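Local coordinates for Phikz039 (Pseudomonas phage phikz, PDB 3ZBQ), which belongs to the tubulin-like proteins of large bacteriophages, is also known as PhuZ, and carries guanosine-5'-diphosphate in the model, at residues 225-230 against 277-282; 236-241 against 281-286. All blocks are in the same frame, centred on the assembly; numbering follows the deposited sequence.

Overall arrangement
Contacts 1 and 2 are neighbours in the C-terminal domain of this tubulin-like protein, their centres about 10 Å apart. Contact 1 pairs strands 222-227 and 275-281. Contact 2 lies where strand 275-281 gives way to helix 284-304 and meets residues 236-241, which lead into strand 239-246. They share N281 and G282. The N281 side chain accepts a bond from H225 in contact 1 and donates one to L237 in contact 2. I280 O also lies 2.7 Å from I240 N, a probable hydrogen bond joining the two. Neither contact includes residues of the guanosine-5'-diphosphate pocket, which is built from residues between 13 and 179.

Contact 1 of 2, residues 225-230 against 277-282; sequences HVCFDR and HFVING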
loop_
_atom_site.group_PDB
_atom_site.type_symbol
_atom_site.label_atom_id
_atom_site.label_comp_id
_atom_site.label_asym_id
_atom_site.label_seq_id
_atom_site.Cartn_x
_atom_site.Cartn_y
_atom_site.Cartn_z
ATOM N N HIS A 225 -2.453 -3.386 -11.701
ATOM C CA HIS A 225 -1.549 -4.413 -12.195
ATOM C C HIS A 225 -0.518 -3.793 -13.132
ATOM O O HIS A 225 -0.871 -3.246 -14.186
ATOM C CB HIS A 225 -2.334 -5.497 -12.944
ATOM C CG HIS A 225 -3.490 -6.055 -12.171
ATOM N ND1 HIS A 225 -3.393 -7.205 -11.411
ATOM C CD2 HIS A 225 -4.768 -5.626 -12.045
ATOM C CE1 HIS A 225 -4.563 -7.455 -10.848
ATOM N NE2 HIS A 225 -5.415 -6.514 -11.221
ATOM N N VAL A 226 0.754 -3.872 -12.754
ATOM C CA VAL A 226 1.828 -3.391 -13.613
ATOM C C VAL A 226 2.291 -4.527 -14.515
ATOM O O VAL A 226 2.805 -5.536 -14.035
ATOM C CB VAL A 226 3.007 -2.826 -12.802
ATOM C CG1 VAL A 226 4.116 -2.340 -13.741
ATOM C CG2 VAL A 226 2.540 -1.681 -11.912
ATOM N N CYS A 227 2.080 -4.362 -15.820
ATOM C CA CYS A 227 2.329 -5.435 -16.786
ATOM C C CYS A 227 3.450 -5.042 -17.735
ATOM O O CYS A 227 3.454 -3.929 -18.260
ATOM C CB CYS A 227 1.057 -5.727 -17.594
ATOM S SG CYS A 227 -0.414 -6.054 -16.581
ATOM N N PHE A 228 4.387 -5.956 -17.979
ATOM C CA PHE A 228 5.581 -5.612 -18.758
ATOM C C PHE A 228 5.572 -6.095 -20.210
ATOM O O PHE A 228 6.552 -5.908 -20.943
ATOM C CB PHE A 228 6.845 -6.046 -18.025
ATOM C CG PHE A 228 7.031 -5.349 -16.714
ATOM C CD1 PHE A 228 7.538 -4.056 -16.669
ATOM C CD2 PHE A 228 6.658 -5.965 -15.527
ATOM C CE1 PHE A 228 7.693 -3.400 -15.463
ATOM C CE2 PHE A 228 6.806 -5.311 -14.317
ATOM C CZ PHE A 228 7.334 -4.033 -14.282
ATOM N N ASP A 229 4.453 -6.684 -20.627
ATOM C CA ASP A 229 4.207 -6.954 -22.046
ATOM C C ASP A 229 2.706 -6.992 -22.367
ATOM O O ASP A 229 1.869 -6.892 -21.462
ATOM C CB ASP A 229 4.913 -8.239 -22.506
ATOM C CG ASP A 229 4.443 -9.479 -21.764
ATOM O OD1 ASP A 229 3.300 -9.514 -21.269
ATOM O OD2 ASP A 229 5.227 -10.447 -21.688
ATOM N N ARG A 230 2.370 -7.135 -23.649
ATOM C CA ARG A 230 0.973 -7.115 -24.074
ATOM C C ARG A 230 0.189 -8.238 -23.420
ATOM O O ARG A 230 -0.940 -8.044 -22.953
ATOM C CB ARG A 230 0.867 -7.243 -25.602
ATOM C CG ARG A 230 -0.535 -6.980 -26.148
ATOM C CD ARG A 230 -0.676 -7.416 -27.617
ATOM N NE ARG A 230 -0.665 -8.875 -27.756
ATOM C CZ ARG A 230 0.354 -9.588 -28.238
ATOM N NH1 ARG A 230 1.465 -8.987 -28.651
ATOM N NH2 ARG A 230 0.260 -10.912 -28.309
ATOM N N HIS A 277 2.191 -1.566 -19.262
ATOM C CA HIS A 277 0.778 -1.285 -19.067
ATOM C C HIS A 277 0.445 -1.217 -17.596
ATOM O O HIS A 277 0.915 -2.024 -16.794
ATOM C CB HIS A 277 -0.085 -2.351 -19.739
ATOM C CG HIS A 277 0.246 -2.557 -21.181
ATOM N ND1 HIS A 277 -0.187 -1.698 -22.168
ATOM C CD2 HIS A 277 1.006 -3.494 -21.797
ATOM C CE1 HIS A 277 0.277 -2.109 -23.336
ATOM N NE2 HIS A 277 0.998 -3.200 -23.138
ATOM N N PHE A 278 -0.378 -0.242 -17.245
ATOM C CA PHE A 278 -0.741 -0.046 -15.860
ATOM C C PHE A 278 -2.241 -0.210 -15.817
ATOM O O PHE A 278 -2.982 0.700 -16.175
ATOM C CB PHE A 278 -0.269 1.334 -15.409
ATOM C CG PHE A 278 1.226 1.505 -15.505
ATOM C CD1 PHE A 278 1.830 1.819 -16.722
ATOM C CD2 PHE A 278 2.033 1.317 -14.386
ATOM C CE1 PHE A 278 3.220 1.960 -16.821
ATOM C CE2 PHE A 278 3.426 1.452 -14.482
ATOM C CZ PHE A 278 4.012 1.773 -15.695
ATOM N N VAL A 279 -2.679 -1.404 -15.426
ATOM C CA VAL A 279 -4.065 -1.807 -15.637
ATOM C C VAL A 279 -4.821 -1.823 -14.331
ATOM O O VAL A 279 -4.455 -2.558 -13.420
ATOM C CB VAL A 279 -4.158 -3.214 -16.269
ATOM C CG1 VAL A 279 -5.612 -3.532 -16.626
ATOM C CG2 VAL A 279 -3.287 -3.295 -17.512
ATOM N N ILE A 280 -5.878 -1.020 -14.250
ATOM C CA ILE A 280 -6.719 -0.966 -13.056
ATOM C C ILE A 280 -7.991 -1.786 -13.284
ATOM O O ILE A 280 -8.704 -1.572 -14.258
ATOM C CB ILE A 280 -7.102 0.493 -12.697
ATOM C CG1 ILE A 280 -5.852 1.311 -12.357
ATOM C CG2 ILE A 280 -8.063 0.539 -11.520
ATOM C CD1 ILE A 280 -6.126 2.798 -12.138
ATOM N N ASN A 281 -8.260 -2.744 -12.402
ATOM C CA ASN A 281 -9.549 -3.443 -12.418
ATOM C C ASN A 281 -10.133 -3.530 -11.009
ATOM O O ASN A 281 -9.497 -3.113 -10.048
ATOM C CB ASN A 281 -9.437 -4.834 -13.076
ATOM C CG ASN A 281 -8.826 -5.892 -12.153
ATOM O OD1 ASN A 281 -8.176 -5.575 -11.151
ATOM N ND2 ASN A 281 -9.017 -7.163 -12.509
ATOM N N GLY A 282 -11.341 -4.056 -10.881
ATOM C CA GLY A 282 -11.955 -4.151 -9.572
ATOM C C GLY A 282 -12.052 -5.580 -9.105
ATOM O O GLY A 282 -11.981 -5.865 -7.898
#
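The imidazole ring of H225 has V279 O and N281 OD1 at its edge, both in its plane. H225 NE2 donates to N281 OD1 at 2.9 Å. The acceptor is in the ring plane, but the donor stands above the carbonyl plane of the N281 amide. Ring and amide planes are 78° apart. With CG anti to its carbonyl carbon (chi1 -52°), the H225 ring lies beside its own backbone N, and its CD2 comes 3.4 Å from V279 O. The H277 ring has D229 O near its plane at the edge, 3.5 Å from CD2. S244 OG holds H277 ND1. F278 lies side by side with V226, pointing the same way, and F278 CD2 is 3.9 Å from V226 CG2.

Backbone bonds run both ways at two pairs. H225 N donates to V279 O at 2.8 Å, and the return bond from V279 N to H225 O is 2.9 Å long. At C227 and H277, C227 N to H277 O measures 2.8 Å. V226 and F278 form the non-hydrogen-bonded pair between them. Their side chains meet helix 175-192 on one face of the sheet. C227, H277 and V279 meet A233 on the other, in helix 230-234, which D229 N-caps, its OD1 accepting from E232 N. This is a regular antiparallel strand pair within the mixed sheet of a tubulin-like fold.

Contact 2 of 2, residues 236-241 against 281-286; sequences ILDPIS and NGLSIE
One amide nitrogen, N281 ND2, ties L237 and S284 together. It donates to L237 O at 2.9 Å, nearly straight at 172° and in the carbonyl plane. It also donates to S284 OG at 3.0 Å. Both acceptors lie in the amide plane, so the two bonds fix the rotation of the group. N281 CG sits between its backbone N and carbonyl carbon (chi1 78°), which turns the amide back to the 236-241 segment. I236 CG2 packs on the same amide, 3.6 Å from ND2, its side chain crossing that of N281 at about a right angle.

A water bridges the backbones next to this: it donates to D238 O at 2.6 Å and accepts from G282 N. I240 CD1 comes within 3.5 Å of G282 N. Nearer the surface, L237 CD1 meets L283 CD2 at 4.0 Å, the two leucines crossing at a slant.

I240 and S241 both face I280 in a classic beta bulge, in strand 239-246. The contact joins that strand to the turn leading from strand 275-281 into the helix that follows. S284 also touches Q223 and H225 of strand 222-227.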
loop_
_atom_site.group_PDB
_atom_site.type_symbol
_atom_site.label_atom_id
_atom_site.label_comp_id
_atom_site.label_asym_id
_atom_site.label_seq_id
_atom_site.Cartn_x
_atom_site.Cartn_y
_atom_site.Cartn_z
ATOM N N ILE A 236 -5.557 -9.558 -17.601
ATOM C CA ILE A 236 -6.320 -8.891 -16.547
ATOM C C ILE A 236 -7.813 -8.865 -16.882
ATOM O O ILE A 236 -8.225 -8.324 -17.923
ATOM C CB ILE A 236 -5.802 -7.465 -16.269
ATOM C CG1 ILE A 236 -4.293 -7.480 -16.021
ATOM C CG2 ILE A 236 -6.572 -6.833 -15.099
ATOM C CD1 ILE A 236 -3.850 -8.346 -14.846
ATOM N N LEU A 237 -8.612 -9.453 -15.992
ATOM C CA LEU A 237 -10.061 -9.571 -16.170
ATOM C C LEU A 237 -10.799 -8.261 -15.922
ATOM O O LEU A 237 -10.494 -7.542 -14.966
ATOM C CB LEU A 237 -10.632 -10.625 -15.220
ATOM C CG LEU A 237 -10.114 -12.053 -15.342
ATOM C CD1 LEU A 237 -10.819 -12.963 -14.331
ATOM C CD2 LEU A 237 -10.298 -12.558 -16.762
ATOM N N ASP A 238 -11.787 -7.982 -16.774
ATOM C CA ASP A 238 -12.646 -6.805 -16.637
ATOM C C ASP A 238 -11.874 -5.509 -16.340
ATOM O O ASP A 238 -12.145 -4.844 -15.334
ATOM C CB ASP A 238 -13.719 -7.042 -15.566
ATOM C CG ASP A 238 -14.658 -8.192 -15.916
ATOM O OD1 ASP A 238 -14.597 -8.698 -17.056
ATOM O OD2 ASP A 238 -15.461 -8.586 -15.046
ATOM N N PRO A 239 -10.917 -5.142 -17.215
ATOM C CA PRO A 239 -10.145 -3.932 -16.910
ATOM C C PRO A 239 -11.016 -2.676 -16.941
ATOM O O PRO A 239 -11.864 -2.519 -17.838
ATOM C CB PRO A 239 -9.099 -3.891 -18.031
ATOM C CG PRO A 239 -9.731 -4.641 -19.177
ATOM C CD PRO A 239 -10.548 -5.729 -18.519
ATOM N N ILE A 240 -10.801 -1.784 -15.977
ATOM C CA ILE A 240 -11.547 -0.526 -15.910
ATOM C C ILE A 240 -10.806 0.617 -16.608
ATOM O O ILE A 240 -11.364 1.321 -17.456
ATOM C CB ILE A 240 -11.822 -0.134 -14.445
ATOM C CG1 ILE A 240 -12.706 -1.197 -13.775
ATOM C CG2 ILE A 240 -12.450 1.264 -14.360
ATOM C CD1 ILE A 240 -12.725 -1.131 -12.235
ATOM N N SER A 241 -9.537 0.788 -16.256
ATOM C CA SER A 241 -8.753 1.928 -16.722
ATOM C C SER A 241 -7.315 1.497 -16.995
ATOM O O SER A 241 -6.670 0.878 -16.145
ATOM C CB SER A 241 -8.787 3.052 -15.683
ATOM O OG SER A 241 -8.230 4.250 -16.188
ATOM N N ASN A 281 -8.260 -2.744 -12.402
ATOM C CA ASN A 281 -9.549 -3.443 -12.418
ATOM C C ASN A 281 -10.133 -3.530 -11.009
ATOM O O ASN A 281 -9.497 -3.113 -10.048
ATOM C CB ASN A 281 -9.437 -4.834 -13.076
ATOM C CG ASN A 281 -8.826 -5.892 -12.153
ATOM O OD1 ASN A 281 -8.176 -5.575 -11.151
ATOM N ND2 ASN A 281 -9.017 -7.163 -12.509
ATOM N N GLY A 282 -11.341 -4.056 -10.881
ATOM C CA GLY A 282 -11.955 -4.151 -9.572
ATOM C C GLY A 282 -12.052 -5.580 -9.105
ATOM O O GLY A 282 -11.981 -5.865 -7.898
ATOM N N LEU A 283 -12.193 -6.495 -10.058
ATOM C CA LEU A 283 -12.491 -7.891 -9.737
ATOM C C LEU A 283 -11.420 -8.564 -8.883
ATOM O O LEU A 283 -11.728 -9.373 -8.009
ATOM C CB LEU A 283 -12.692 -8.695 -11.018
ATOM C CG LEU A 283 -13.307 -10.081 -10.847
ATOM C CD1 LEU A 283 -14.681 -9.965 -10.198
ATOM C CD2 LEU A 283 -13.401 -10.789 -12.196
ATOM N N SER A 284 -10.161 -8.233 -9.145
ATOM C CA SER A 284 -9.043 -8.921 -8.516
ATOM C C SER A 284 -9.027 -8.726 -7.003
ATOM O O SER A 284 -8.457 -9.547 -6.278
ATOM C CB SER A 284 -7.721 -8.455 -9.128
ATOM O OG SER A 284 -7.618 -8.875 -10.478
ATOM N N ILE A 285 -9.651 -7.647 -6.525
ATOM C CA ILE A 285 -9.752 -7.404 -5.078
ATOM C C ILE A 285 -10.439 -8.576 -4.363
ATOM O O ILE A 285 -10.076 -8.936 -3.226
ATOM C CB ILE A 285 -10.509 -6.085 -4.771
ATOM C CG1 ILE A 285 -9.692 -4.876 -5.225
ATOM C CG2 ILE A 285 -10.844 -5.963 -3.289
ATOM C CD1 ILE A 285 -8.269 -4.872 -4.686
ATOM N N GLU A 286 -11.421 -9.178 -5.025
ATOM C CA GLU A 286 -12.120 -10.349 -4.478
ATOM C C GLU A 286 -11.177 -11.509 -4.168
ATOM O O GLU A 286 -11.382 -12.247 -3.187
ATOM C CB GLU A 286 -13.233 -10.805 -5.438
ATOM C CG GLU A 286 -13.813 -12.197 -5.167
ATOM C CD GLU A 286 -14.472 -12.326 -3.801
ATOM O OE1 GLU A 286 -14.862 -11.294 -3.208
ATOM O OE2 GLU A 286 -14.592 -13.477 -3.315
HETATM O O HOH W 1 -7.259 -10.335 -13.446
HETATM O O HOH W 2 -12.878 -5.290 -12.829
#